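Local coordinates for protein alkaline phosphatase D (Bacillus subtilis, PDB 2YEQ) that hydrolyses phosphate esters, acting as a phosphatase and phosphodiesterase with an active site that contains iron and calcium, at residues 241-246 / 252-257; 145-150 / 271-276; 196-199 / 203-206. All coordinates share one frame; numbering follows the deposited sequence.

Overall arrangement
The three contacts lie within the calcineurin-like phosphatase part of the chain. Interactions 2 and 3, with centres about 12 Å apart, share a sheet: strands 145-148 and 203-206 run parallel as neighbours, and Val146 O lies 2.8 Å from Val205 N, a probable hydrogen bond. Interaction 1 follows interaction 3 along the chain and touches it where Tyr242 OH packs 3.4 Å from Val206 CG2; their centres are about 17 Å apart. Interactions 1 and 2 do not touch. The active site begins just beyond the shared strands: Asp151, which binds iron and calcium, follows 145-150, and Asp209 and Asp210, both calcium ligands, come soon after 203-206.

Interaction 1 of 3, residues 241-246 / 252-257; sequences AYYEHM and SLPNGP. With EDO (1,2-ethanediol), chain B.
Tyr243 projects from the last turns of helix 228-245 onto the loop that follows it and meets three consecutive residues there. Its CG lies anti to the backbone N (chi1 174°), which carries the ring out from the helix toward Leu253. Leu253 CD1 sits over one face of the phenol, offset toward the rim, in a CH-pi contact 4.0 Å from the ring centroid and 24° off the normal; the closest ring atom is Tyr243 CE2, 3.6 Å from CD1. Nearer the helix, Pro254 CD packs against Tyr243 CB at 3.7 Å, its ring crossing the tyrosine side chain at about a right angle. Ser252 contributes backbone, with its O 3.8 Å from Tyr243 CD1, while its OG is bonded to Gln260 O. His76 also stacks on the ring, and Tyr243 is buried. With an alanine here, Leu253 CD1 would probably lose its aromatic face and His76 its stacking partner, while Pro254 CD would keep its contact with CB but not the one with CG. The helix behind has its own internal fastening: His245 ND1 donates to Ala241 O at 2.8 Å, with the carbonyl oxygen near the plane of the imidazole. His245 NE2 meets Arg28 NH1, and Glu244 forms a salt bridge with Arg183.

The far side of the contact is looser. Leu253 and Pro254 remain partly exposed, and a 1,2-ethanediol molecule, probably from the crystallisation liquor, reaches Pro254 O through a weak hydrogen bond from its O1 (3.2 Å). The arrangement is that of a helix C-terminal end against which the outgoing chain folds back, here on the way from helix 228-245 to strand 263-267 in the phosphatase fold.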
# COMPACT_ATOMS: atom_id res chain seq x y z
N ALA A 241 8.43 -0.88 -14.38
CA ALA A 241 8.40 -2.22 -13.75
C ALA A 241 7.17 -2.39 -12.86
O ALA A 241 6.58 -3.48 -12.80
CB ALA A 241 9.63 -2.48 -12.95
N TYR A 242 6.77 -1.30 -12.20
CA TYR A 242 5.57 -1.33 -11.35
C TYR A 242 4.33 -1.55 -12.21
O TYR A 242 3.54 -2.44 -11.94
CB TYR A 242 5.46 -0.03 -10.57
CG TYR A 242 4.39 0.01 -9.51
CD1 TYR A 242 4.64 -0.43 -8.23
CD2 TYR A 242 3.14 0.55 -9.77
CE1 TYR A 242 3.65 -0.39 -7.23
CE2 TYR A 242 2.16 0.63 -8.79
CZ TYR A 242 2.43 0.17 -7.53
OH TYR A 242 1.45 0.26 -6.56
N TYR A 243 4.17 -0.74 -13.25
CA TYR A 243 3.10 -0.94 -14.19
C TYR A 243 3.06 -2.40 -14.70
O TYR A 243 1.99 -3.01 -14.71
CB TYR A 243 3.17 0.03 -15.39
CG TYR A 243 2.13 -0.30 -16.42
CD1 TYR A 243 0.81 0.14 -16.28
CD2 TYR A 243 2.43 -1.13 -17.51
CE1 TYR A 243 -0.16 -0.20 -17.20
CE2 TYR A 243 1.46 -1.47 -18.43
CZ TYR A 243 0.15 -1.00 -18.27
OH TYR A 243 -0.82 -1.34 -19.19
N GLU A 244 4.20 -2.90 -15.16
CA GLU A 244 4.29 -4.24 -15.74
C GLU A 244 3.77 -5.30 -14.75
O GLU A 244 3.24 -6.31 -15.17
CB GLU A 244 5.72 -4.56 -16.19
CG GLU A 244 6.14 -3.74 -17.42
CD GLU A 244 7.60 -3.77 -17.76
OE1 GLU A 244 8.41 -4.22 -16.92
OE2 GLU A 244 7.96 -3.30 -18.89
N HIS A 245 3.93 -5.06 -13.45
CA HIS A 245 3.58 -6.07 -12.46
C HIS A 245 2.28 -5.81 -11.69
O HIS A 245 1.93 -6.59 -10.82
CB HIS A 245 4.74 -6.32 -11.50
CG HIS A 245 5.90 -6.97 -12.16
ND1 HIS A 245 6.82 -6.25 -12.91
CD2 HIS A 245 6.25 -8.27 -12.27
CE1 HIS A 245 7.69 -7.10 -13.43
NE2 HIS A 245 7.38 -8.32 -13.05
N MET A 246 1.57 -4.75 -12.03
CA MET A 246 0.37 -4.38 -11.27
C MET A 246 -0.87 -4.32 -12.13
O MET A 246 -0.82 -3.89 -13.29
CB MET A 246 0.58 -3.02 -10.60
CG MET A 246 1.58 -3.01 -9.49
SD MET A 246 1.14 -4.16 -8.15
CE MET A 246 2.43 -3.93 -6.98
N SER A 252 -2.91 4.47 -16.59
CA SER A 252 -1.74 4.43 -15.74
C SER A 252 -0.45 3.99 -16.47
O SER A 252 0.56 3.86 -15.82
CB SER A 252 -1.98 3.51 -14.50
OG SER A 252 -2.91 4.06 -13.58
N LEU A 253 -0.47 3.79 -17.78
CA LEU A 253 0.78 3.48 -18.52
C LEU A 253 1.77 4.63 -18.34
O LEU A 253 1.41 5.78 -18.53
CB LEU A 253 0.49 3.27 -20.02
CG LEU A 253 1.64 2.81 -20.95
CD1 LEU A 253 2.00 1.36 -20.64
CD2 LEU A 253 1.28 2.98 -22.44
N PRO A 254 3.01 4.37 -17.94
CA PRO A 254 3.92 5.47 -17.70
C PRO A 254 4.45 6.07 -18.99
O PRO A 254 4.38 5.44 -20.05
CB PRO A 254 5.06 4.85 -16.88
CG PRO A 254 5.02 3.41 -17.21
CD PRO A 254 3.58 3.09 -17.49
N ASN A 255 4.93 7.30 -18.91
CA ASN A 255 5.61 7.98 -20.00
C ASN A 255 6.86 8.58 -19.39
O ASN A 255 6.80 9.57 -18.67
CB ASN A 255 4.72 9.05 -20.61
CG ASN A 255 5.37 9.73 -21.82
OD1 ASN A 255 6.33 9.24 -22.38
ND2 ASN A 255 4.86 10.88 -22.19
N GLY A 256 7.98 7.92 -19.63
CA GLY A 256 9.22 8.22 -18.95
C GLY A 256 9.05 8.17 -17.44
O GLY A 256 8.49 7.21 -16.89
N PRO A 257 9.48 9.23 -16.77
CA PRO A 257 9.43 9.26 -15.32
C PRO A 257 8.05 9.62 -14.72
O PRO A 257 7.95 9.76 -13.50
CB PRO A 257 10.43 10.36 -14.98
CG PRO A 257 10.22 11.35 -16.10
CD PRO A 257 10.04 10.49 -17.32
C1 EDO B . 5.81 2.25 -22.94
O1 EDO B . 5.46 2.93 -21.72
C2 EDO B . 6.55 0.93 -22.66
O2 EDO B . 7.73 0.83 -23.46

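Interaction 2 of 3, residues 145-150 / 271-276; sequences LVFHLG and ASFNVL
Phe147 and Phe273 meet between two beta sheets, the layered sandwich characteristic of calcineurin-like metallophosphoesterases. Strand 145-148 belongs to the large mixed sheet that also holds strands 117-122 and 203-206, whereas strand 271-275 belongs to the second mixed sheet, next to strand 263-267. The contact is wholly apolar and buried.

From CB, which points toward strand 271-275, the Phe147 side chain turns its CG anti to the carbonyl carbon (chi1 -71°) and extends the ring into the interlayer. The two sides of the ring then find different neighbours. CE1 is approached at the ring edge, near its plane, by Val275 CG2 at 4.2 Å. CE2 comes 3.8 Å from Phe273 CE1, and the tip atom CZ lies 3.5 Å from Phe273 CD1. The two phenyl rings meet obliquely, their planes tilted at 36° and their centroids 5.2 Å apart. Further aromatic rings extend the cluster: Phe119 meets Phe147 edge-to-face, and Phe265 meets the ring of Phe273. Strand 263-267 thus also contributes to the seam between the sheets.

Beyond His148 the chain leaves the sheet for the metal site at Asp151. Gly150, just before it, adopts backbone angles at which a side chain would press on the preceding carbonyl oxygen. Gly150 N donates to His148 ND1 at 3.3 Å from a position tilted 31° out of the imidazole plane, while His148 NE2 is hydrogen-bonded to Gln125 OE1.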
# COMPACT_ATOMS: atom_id res chain seq x y z
N LEU A 145 -12.43 -6.25 -1.67
CA LEU A 145 -11.19 -5.81 -2.33
C LEU A 145 -10.06 -5.64 -1.33
O LEU A 145 -10.25 -5.76 -0.11
CB LEU A 145 -11.40 -4.56 -3.19
CG LEU A 145 -11.97 -3.26 -2.62
CD1 LEU A 145 -10.88 -2.49 -1.96
CD2 LEU A 145 -12.57 -2.42 -3.72
N VAL A 146 -8.86 -5.47 -1.86
CA VAL A 146 -7.66 -5.24 -1.09
C VAL A 146 -7.00 -3.94 -1.60
O VAL A 146 -6.99 -3.69 -2.82
CB VAL A 146 -6.67 -6.41 -1.23
CG1 VAL A 146 -5.32 -6.08 -0.61
CG2 VAL A 146 -7.26 -7.66 -0.59
N PHE A 147 -6.49 -3.14 -0.67
CA PHE A 147 -5.63 -1.99 -0.97
C PHE A 147 -4.19 -2.26 -0.57
O PHE A 147 -3.92 -2.79 0.50
CB PHE A 147 -6.05 -0.74 -0.16
CG PHE A 147 -7.34 -0.14 -0.60
CD1 PHE A 147 -7.38 0.76 -1.63
CD2 PHE A 147 -8.54 -0.46 0.05
CE1 PHE A 147 -8.56 1.33 -2.04
CE2 PHE A 147 -9.74 0.12 -0.36
CZ PHE A 147 -9.75 1.01 -1.40
N HIS A 148 -3.25 -1.91 -1.43
CA HIS A 148 -1.87 -1.89 -1.03
C HIS A 148 -1.41 -0.43 -1.03
O HIS A 148 -1.66 0.31 -1.99
CB HIS A 148 -1.00 -2.77 -1.92
CG HIS A 148 0.28 -3.16 -1.26
ND1 HIS A 148 1.35 -2.30 -1.16
CD2 HIS A 148 0.66 -4.30 -0.64
CE1 HIS A 148 2.32 -2.89 -0.49
NE2 HIS A 148 1.93 -4.11 -0.17
N LEU A 149 -0.78 -0.01 0.06
CA LEU A 149 -0.49 1.41 0.30
C LEU A 149 1.00 1.75 0.20
O LEU A 149 1.40 2.87 0.56
CB LEU A 149 -0.98 1.83 1.68
CG LEU A 149 -2.49 1.64 1.92
CD1 LEU A 149 -2.85 2.17 3.33
CD2 LEU A 149 -3.34 2.27 0.84
N GLY A 150 1.82 0.80 -0.24
CA GLY A 150 3.23 1.08 -0.64
C GLY A 150 4.26 0.15 -0.03
O GLY A 150 3.95 -0.68 0.83
N ALA A 271 -19.23 4.46 0.09
CA ALA A 271 -17.88 5.01 0.34
C ALA A 271 -17.26 5.53 -0.95
O ALA A 271 -17.34 4.86 -1.99
CB ALA A 271 -16.97 3.97 0.99
N SER A 272 -16.68 6.72 -0.86
CA SER A 272 -15.94 7.36 -1.95
C SER A 272 -14.44 7.25 -1.60
O SER A 272 -14.03 7.70 -0.53
CB SER A 272 -16.38 8.82 -2.08
OG SER A 272 -15.54 9.56 -2.95
N PHE A 273 -13.66 6.62 -2.47
CA PHE A 273 -12.26 6.31 -2.19
C PHE A 273 -11.36 7.18 -3.06
O PHE A 273 -11.49 7.16 -4.28
CB PHE A 273 -11.97 4.85 -2.51
CG PHE A 273 -12.54 3.89 -1.52
CD1 PHE A 273 -11.86 3.58 -0.37
CD2 PHE A 273 -13.78 3.30 -1.73
CE1 PHE A 273 -12.38 2.69 0.56
CE2 PHE A 273 -14.32 2.40 -0.81
CZ PHE A 273 -13.61 2.11 0.35
N ASN A 274 -10.51 7.95 -2.41
CA ASN A 274 -9.50 8.77 -3.08
C ASN A 274 -8.17 8.12 -2.82
O ASN A 274 -7.66 8.17 -1.70
CB ASN A 274 -9.52 10.19 -2.50
CG ASN A 274 -10.89 10.85 -2.63
OD1 ASN A 274 -11.27 11.31 -3.71
ND2 ASN A 274 -11.68 10.79 -1.56
N VAL A 275 -7.62 7.48 -3.85
CA VAL A 275 -6.33 6.82 -3.77
C VAL A 275 -5.25 7.86 -4.17
O VAL A 275 -5.21 8.30 -5.31
CB VAL A 275 -6.29 5.59 -4.72
CG1 VAL A 275 -4.98 4.89 -4.62
CG2 VAL A 275 -7.46 4.60 -4.38
N LEU A 276 -4.41 8.24 -3.21
CA LEU A 276 -3.48 9.33 -3.38
C LEU A 276 -2.09 8.83 -3.75
O LEU A 276 -1.74 7.60 -3.61
CB LEU A 276 -3.38 10.14 -2.08
CG LEU A 276 -4.70 10.63 -1.46
CD1 LEU A 276 -4.41 11.52 -0.23
CD2 LEU A 276 -5.58 11.33 -2.47

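Interaction 3 of 3, residues 196-199 / 203-206; sequences KAAH and PWVV
The imidazole of His199 lies over one face of the Trp204 indole in a face-to-face stack, and Trp204 CZ2 in turn lies over the centre of one face of the His199 ring. The His199 ring and the six-membered ring of Trp204 have centroids 3.8 Å apart, and their planes are inclined at 27°. The tilt brings the His199 CE1 corner closest, 3.3 Å from Trp204 CE3, with ND1 placed near the fusion bond at 3.5 Å from CE2. Two edges of the indole are also met close to its plane: Val206 CG1, from the strand itself, stands on the CE3 side, and Ala198 CB on the NE1 side, 4.0 Å from CZ2.

This second edge carries the polar part of the contact. Trp204 NE1 donates to Ala198 O over 3.1 Å in a fairly straight bond. The acceptor lies near the indole plane, yet the donor stands 53° above the carbonyl plane and does not follow a lone pair. Two consecutive helix residues therefore grip one side chain, one by a backbone carbonyl at its edge and the other by a ring on its face. With its CG anti to the carbonyl carbon (chi1 -75°), Trp204 is directed toward the helix.

This joins the end of helix 193-201 to strand 203-206, the returning arm of a beta-alpha-beta crossover from strand 145-148. His199 NE2 is hydrogen-bonded to Tyr152 OH, close in sequence to the iron ligands Asp151 and Tyr154. The side chain of Trp204 is about 14 Å from the bound Fe(III) ion. Chemically, the buried indole N-H is satisfied by Ala198 O, and the pairing of that bond with the imidazole stack is likely to restrict rotation of the tryptophan about both side-chain torsions.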
# COMPACT_ATOMS: atom_id res chain seq x y z
N LYS A 196 0.96 -14.49 -4.07
CA LYS A 196 0.21 -14.89 -5.27
C LYS A 196 -1.22 -15.34 -4.94
O LYS A 196 -2.13 -15.07 -5.70
CB LYS A 196 0.93 -16.02 -6.04
CG LYS A 196 2.26 -15.63 -6.62
CD LYS A 196 2.78 -16.67 -7.64
CE LYS A 196 3.32 -17.92 -7.02
NZ LYS A 196 3.76 -18.82 -8.12
N ALA A 197 -1.39 -16.06 -3.84
CA ALA A 197 -2.74 -16.54 -3.43
C ALA A 197 -3.63 -15.35 -3.07
O ALA A 197 -4.79 -15.29 -3.46
CB ALA A 197 -2.63 -17.50 -2.22
N ALA A 198 -3.07 -14.39 -2.34
CA ALA A 198 -3.80 -13.16 -1.99
C ALA A 198 -4.18 -12.35 -3.22
O ALA A 198 -5.30 -11.78 -3.28
CB ALA A 198 -3.00 -12.33 -0.96
N HIS A 199 -3.32 -12.35 -4.25
CA HIS A 199 -3.67 -11.70 -5.50
C HIS A 199 -4.78 -12.44 -6.25
O HIS A 199 -5.64 -11.81 -6.83
CB HIS A 199 -2.46 -11.51 -6.43
CG HIS A 199 -1.65 -10.28 -6.14
ND1 HIS A 199 -2.15 -9.02 -6.34
CD2 HIS A 199 -0.38 -10.13 -5.70
CE1 HIS A 199 -1.21 -8.13 -6.04
NE2 HIS A 199 -0.13 -8.78 -5.65
N PRO A 203 -9.70 -8.62 -6.05
CA PRO A 203 -9.20 -7.47 -6.80
C PRO A 203 -8.45 -6.53 -5.89
O PRO A 203 -8.88 -6.33 -4.74
CB PRO A 203 -10.47 -6.79 -7.30
CG PRO A 203 -11.54 -7.23 -6.36
CD PRO A 203 -11.14 -8.53 -5.78
N TRP A 204 -7.33 -5.98 -6.38
CA TRP A 204 -6.48 -5.08 -5.62
C TRP A 204 -6.51 -3.67 -6.22
O TRP A 204 -6.60 -3.49 -7.45
CB TRP A 204 -5.03 -5.55 -5.61
CG TRP A 204 -4.72 -6.73 -4.72
CD1 TRP A 204 -5.48 -7.85 -4.55
CD2 TRP A 204 -3.55 -6.92 -3.92
NE1 TRP A 204 -4.87 -8.71 -3.69
CE2 TRP A 204 -3.68 -8.17 -3.29
CE3 TRP A 204 -2.41 -6.14 -3.66
CZ2 TRP A 204 -2.72 -8.67 -2.44
CZ3 TRP A 204 -1.47 -6.62 -2.81
CH2 TRP A 204 -1.61 -7.88 -2.21
N VAL A 205 -6.44 -2.68 -5.32
CA VAL A 205 -6.25 -1.28 -5.66
C VAL A 205 -4.92 -0.90 -5.04
O VAL A 205 -4.78 -0.80 -3.81
CB VAL A 205 -7.40 -0.40 -5.15
CG1 VAL A 205 -7.21 1.09 -5.55
CG2 VAL A 205 -8.71 -0.91 -5.76
N VAL A 206 -3.89 -0.73 -5.88
CA VAL A 206 -2.55 -0.47 -5.36
C VAL A 206 -2.16 1.00 -5.54
O VAL A 206 -2.56 1.66 -6.50
CB VAL A 206 -1.51 -1.40 -6.08
CG1 VAL A 206 -1.85 -2.90 -5.82
CG2 VAL A 206 -1.47 -1.11 -7.59